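Long-range contact in mRNA nuclease HepT (Shewanella oneidensis MR-1, PDB 6M6U), which cleaves mRNA as the bacteriostatic toxin of a type VII toxin-antitoxin system and is neutralized mostly through tri-AMPylation by its partner MntA: residues C50-L63 / S69-L81. Numbering follows the deposited sequence.
Sequences CIDIANHINRQQQL and SRDSFTLLAQNNL
Ala54 and Ser72 mark the centre of a helix-helix contact in which the loop after the long helix 33-60 carries the chain back, so that the short helix 69-78 lies across its C-terminal part, running in broadly the same direction. The axes cross at 54° with a closest approach of 8.9 Å, a spacing that small residues at the crossing permit: the methyl of Ala54 lies 3.2 Å from Ser72 OG. The serine hydroxyl, swung anti to its backbone N (chi1 -167°), donates to Asn55 OD1 at 2.9 Å, coming in tilted from the carbonyl plane. Asn58 completes the polar centre. Its ND2 gives a fairly straight bond (162°) to Ser72 O at 3.1 Å, in the plane of both the amide and the carbonyl, and a weak one to Ser72 OG.

Apolar groups flank this cluster. Toward the start of the segments, Phe73 meets Cys50 CB at its ring edge, while the side chains of Ile51 and Phe73 cross at about a right angle, CG1 3.8 Å from CE2. Toward the other end, Leu76 spreads its two methyls, CD1 against Ala54 CB and CD2 against Ile57 CG2. Each helix ends in a Schellman motif, closed by Leu63 N on Asn58 O and by Leu81 N on Leu76 O, and these leucines meet tip to tip, CD1 to CD1, at 3.8 Å. Asn79 ND2 bonds Leu75 O, holding the amide with OD1 against Leu63 CD2 and ND2 against Leu63 CB.

Ile51 also touches Arg97, probably catalytic, and Asn55 OD1 accepts a second bond from Gln112 of the antitoxin chain. Bonds from Asn55 and Asn58 to Ser72 thus fix the helix pairing, linking it directly to the antitoxin interface.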
# COMPACT_ATOMS: atom_id res chain seq x y z
N CYS B 50 -16.81 -42.83 12.29
CA CYS B 50 -15.52 -43.40 12.68
C CYS B 50 -14.39 -42.41 12.47
O CYS B 50 -13.49 -42.30 13.30
CB CYS B 50 -15.25 -44.67 11.88
SG CYS B 50 -16.22 -46.10 12.37
N ILE B 51 -14.42 -41.68 11.35
CA ILE B 51 -13.38 -40.70 11.06
C ILE B 51 -13.41 -39.57 12.08
O ILE B 51 -12.37 -39.08 12.52
CB ILE B 51 -13.53 -40.19 9.62
CG1 ILE B 51 -13.21 -41.32 8.64
CG2 ILE B 51 -12.64 -38.98 9.37
CD1 ILE B 51 -13.67 -41.05 7.23
N ASP B 52 -14.61 -39.14 12.48
CA ASP B 52 -14.71 -38.06 13.47
C ASP B 52 -14.12 -38.49 14.80
O ASP B 52 -13.47 -37.68 15.48
CB ASP B 52 -16.17 -37.64 13.65
CG ASP B 52 -16.72 -36.89 12.44
OD1 ASP B 52 -15.93 -36.54 11.53
OD2 ASP B 52 -17.95 -36.66 12.40
N ILE B 53 -14.33 -39.74 15.20
CA ILE B 53 -13.69 -40.27 16.40
C ILE B 53 -12.17 -40.21 16.26
O ILE B 53 -11.46 -39.76 17.16
CB ILE B 53 -14.17 -41.71 16.68
CG1 ILE B 53 -15.62 -41.71 17.14
CG2 ILE B 53 -13.26 -42.40 17.69
CD1 ILE B 53 -16.30 -43.05 16.96
N ALA B 54 -11.66 -40.68 15.12
CA ALA B 54 -10.23 -40.69 14.89
C ALA B 54 -9.65 -39.28 14.93
O ALA B 54 -8.68 -39.02 15.65
CB ALA B 54 -9.92 -41.36 13.55
N ASN B 55 -10.25 -38.36 14.16
CA ASN B 55 -9.79 -36.97 14.15
C ASN B 55 -9.81 -36.38 15.55
O ASN B 55 -8.92 -35.59 15.91
CB ASN B 55 -10.68 -36.13 13.22
CG ASN B 55 -10.53 -36.51 11.76
OD1 ASN B 55 -9.51 -37.07 11.35
ND2 ASN B 55 -11.56 -36.20 10.97
N HIS B 56 -10.81 -36.73 16.35
CA HIS B 56 -10.92 -36.20 17.70
C HIS B 56 -9.76 -36.67 18.57
O HIS B 56 -9.11 -35.85 19.24
CB HIS B 56 -12.27 -36.63 18.30
CG HIS B 56 -12.42 -36.31 19.75
ND1 HIS B 56 -12.79 -35.06 20.20
CD2 HIS B 56 -12.29 -37.08 20.86
CE1 HIS B 56 -12.86 -35.07 21.52
NE2 HIS B 56 -12.57 -36.29 21.95
N ILE B 57 -9.48 -37.98 18.56
CA ILE B 57 -8.47 -38.54 19.45
C ILE B 57 -7.07 -38.05 19.06
O ILE B 57 -6.26 -37.71 19.93
CB ILE B 57 -8.55 -40.08 19.44
CG1 ILE B 57 -9.86 -40.53 20.09
CG2 ILE B 57 -7.36 -40.69 20.15
CD1 ILE B 57 -10.20 -41.97 19.82
N ASN B 58 -6.78 -37.99 17.76
CA ASN B 58 -5.48 -37.49 17.32
C ASN B 58 -5.24 -36.06 17.78
O ASN B 58 -4.10 -35.68 18.09
CB ASN B 58 -5.36 -37.59 15.80
CG ASN B 58 -5.20 -39.02 15.31
OD1 ASN B 58 -4.47 -39.81 15.91
ND2 ASN B 58 -5.89 -39.36 14.23
N ARG B 59 -6.30 -35.24 17.82
CA ARG B 59 -6.14 -33.87 18.30
C ARG B 59 -6.12 -33.82 19.83
O ARG B 59 -5.28 -33.12 20.41
CB ARG B 59 -7.25 -32.98 17.75
CG ARG B 59 -7.13 -31.51 18.15
CD ARG B 59 -8.29 -30.71 17.58
NE ARG B 59 -8.21 -29.28 17.88
CZ ARG B 59 -8.78 -28.70 18.93
NH1 ARG B 59 -9.47 -29.42 19.80
NH2 ARG B 59 -8.65 -27.39 19.11
N GLN B 60 -7.03 -34.55 20.48
CA GLN B 60 -7.07 -34.57 21.94
C GLN B 60 -5.76 -35.06 22.54
O GLN B 60 -5.36 -34.60 23.62
CB GLN B 60 -8.22 -35.44 22.43
CG GLN B 60 -9.55 -34.72 22.46
CD GLN B 60 -9.60 -33.67 23.54
OE1 GLN B 60 -9.26 -33.93 24.69
NE2 GLN B 60 -10.02 -32.46 23.17
N GLN B 61 -5.07 -35.98 21.87
CA GLN B 61 -3.83 -36.55 22.38
C GLN B 61 -2.61 -36.14 21.58
O GLN B 61 -1.54 -36.75 21.75
CB GLN B 61 -3.96 -38.07 22.44
CG GLN B 61 -5.22 -38.53 23.13
CD GLN B 61 -5.05 -39.86 23.82
OE1 GLN B 61 -5.45 -40.90 23.30
NE2 GLN B 61 -4.47 -39.83 25.01
N GLN B 62 -2.74 -35.15 20.71
CA GLN B 62 -1.61 -34.56 19.98
C GLN B 62 -0.75 -35.63 19.31
O GLN B 62 0.48 -35.57 19.33
CB GLN B 62 -0.77 -33.68 20.90
CG GLN B 62 -1.47 -32.40 21.31
CD GLN B 62 -0.75 -31.67 22.42
OE1 GLN B 62 -0.74 -32.13 23.57
NE2 GLN B 62 -0.13 -30.54 22.09
N LEU B 63 -1.41 -36.62 18.71
CA LEU B 63 -0.71 -37.68 18.00
C LEU B 63 -0.23 -37.25 16.63
O LEU B 63 0.59 -37.96 16.02
CB LEU B 63 -1.63 -38.90 17.87
CG LEU B 63 -2.24 -39.35 19.20
CD1 LEU B 63 -3.12 -40.57 19.02
CD2 LEU B 63 -1.13 -39.62 20.22
N SER B 69 -8.43 -38.59 5.80
CA SER B 69 -9.28 -39.40 6.66
C SER B 69 -8.62 -40.74 6.97
O SER B 69 -8.67 -41.21 8.12
CB SER B 69 -10.65 -39.59 6.02
OG SER B 69 -10.53 -39.91 4.64
N ARG B 70 -7.99 -41.36 5.97
CA ARG B 70 -7.30 -42.63 6.21
C ARG B 70 -6.07 -42.45 7.07
O ARG B 70 -5.81 -43.26 7.97
CB ARG B 70 -6.90 -43.27 4.88
CG ARG B 70 -8.04 -43.81 4.06
CD ARG B 70 -7.94 -43.26 2.66
NE ARG B 70 -8.55 -44.15 1.68
CZ ARG B 70 -8.78 -43.80 0.42
NH1 ARG B 70 -8.45 -42.59 -0.00
NH2 ARG B 70 -9.34 -44.66 -0.42
N ASP B 71 -5.28 -41.41 6.80
CA ASP B 71 -4.12 -41.10 7.63
C ASP B 71 -4.51 -40.92 9.09
O ASP B 71 -3.66 -41.09 9.97
CB ASP B 71 -3.43 -39.84 7.11
CG ASP B 71 -2.07 -39.63 7.75
OD1 ASP B 71 -1.76 -38.47 8.11
OD2 ASP B 71 -1.30 -40.60 7.88
N SER B 72 -5.77 -40.57 9.36
CA SER B 72 -6.21 -40.45 10.75
C SER B 72 -6.30 -41.82 11.41
O SER B 72 -6.01 -41.95 12.61
CB SER B 72 -7.56 -39.74 10.80
OG SER B 72 -7.86 -39.35 12.13
N PHE B 73 -6.73 -42.85 10.67
CA PHE B 73 -6.66 -44.21 11.19
C PHE B 73 -5.22 -44.68 11.30
O PHE B 73 -4.85 -45.36 12.26
CB PHE B 73 -7.47 -45.17 10.31
CG PHE B 73 -8.94 -44.90 10.32
CD1 PHE B 73 -9.65 -44.92 11.51
CD2 PHE B 73 -9.62 -44.65 9.15
CE1 PHE B 73 -11.01 -44.68 11.53
CE2 PHE B 73 -10.98 -44.41 9.16
CZ PHE B 73 -11.68 -44.43 10.35
N THR B 74 -4.39 -44.33 10.31
CA THR B 74 -2.98 -44.70 10.35
C THR B 74 -2.31 -44.19 11.61
O THR B 74 -1.56 -44.93 12.27
CB THR B 74 -2.26 -44.18 9.11
OG1 THR B 74 -2.81 -44.79 7.93
CG2 THR B 74 -0.77 -44.48 9.18
N LEU B 75 -2.58 -42.94 11.99
CA LEU B 75 -1.96 -42.37 13.18
C LEU B 75 -2.41 -43.08 14.45
O LEU B 75 -1.62 -43.25 15.39
CB LEU B 75 -2.25 -40.87 13.28
CG LEU B 75 -1.56 -39.95 12.27
CD1 LEU B 75 -1.90 -38.49 12.53
CD2 LEU B 75 -0.04 -40.15 12.29
N LEU B 76 -3.68 -43.49 14.51
CA LEU B 76 -4.14 -44.26 15.67
C LEU B 76 -3.41 -45.60 15.77
O LEU B 76 -3.12 -46.07 16.88
CB LEU B 76 -5.65 -44.50 15.59
CG LEU B 76 -6.57 -43.28 15.60
CD1 LEU B 76 -8.00 -43.73 15.33
CD2 LEU B 76 -6.47 -42.54 16.93
N ALA B 77 -3.11 -46.22 14.63
CA ALA B 77 -2.44 -47.52 14.64
C ALA B 77 -0.98 -47.39 15.06
O ALA B 77 -0.47 -48.24 15.80
CB ALA B 77 -2.56 -48.18 13.27
N GLN B 78 -0.29 -46.35 14.59
CA GLN B 78 1.10 -46.14 14.98
C GLN B 78 1.23 -45.86 16.47
O GLN B 78 2.30 -46.09 17.05
CB GLN B 78 1.72 -45.00 14.18
CG GLN B 78 1.50 -45.12 12.68
CD GLN B 78 2.15 -44.00 11.90
OE1 GLN B 78 1.69 -42.86 11.94
NE2 GLN B 78 3.22 -44.32 11.18
N ASN B 79 0.17 -45.36 17.11
CA ASN B 79 0.12 -45.18 18.55
C ASN B 79 -0.47 -46.39 19.27
O ASN B 79 -0.69 -46.33 20.48
CB ASN B 79 -0.67 -43.92 18.89
CG ASN B 79 0.04 -42.65 18.47
OD1 ASN B 79 0.85 -42.11 19.22
ND2 ASN B 79 -0.24 -42.18 17.26
N ASN B 80 -0.72 -47.48 18.54
CA ASN B 80 -1.21 -48.75 19.10
C ASN B 80 -2.52 -48.57 19.86
O ASN B 80 -2.76 -49.25 20.86
CB ASN B 80 -0.16 -49.41 19.99
CG ASN B 80 0.90 -50.14 19.19
OD1 ASN B 80 2.00 -49.63 19.00
ND2 ASN B 80 0.56 -51.33 18.70
N LEU B 81 -3.38 -47.67 19.40
CA LEU B 81 -4.72 -47.56 19.95
C LEU B 81 -5.73 -48.37 19.16
O LEU B 81 -6.77 -48.75 19.71
CB LEU B 81 -5.15 -46.09 20.03
CG LEU B 81 -4.04 -45.15 20.55
CD1 LEU B 81 -4.54 -43.71 20.64
CD2 LEU B 81 -3.49 -45.62 21.91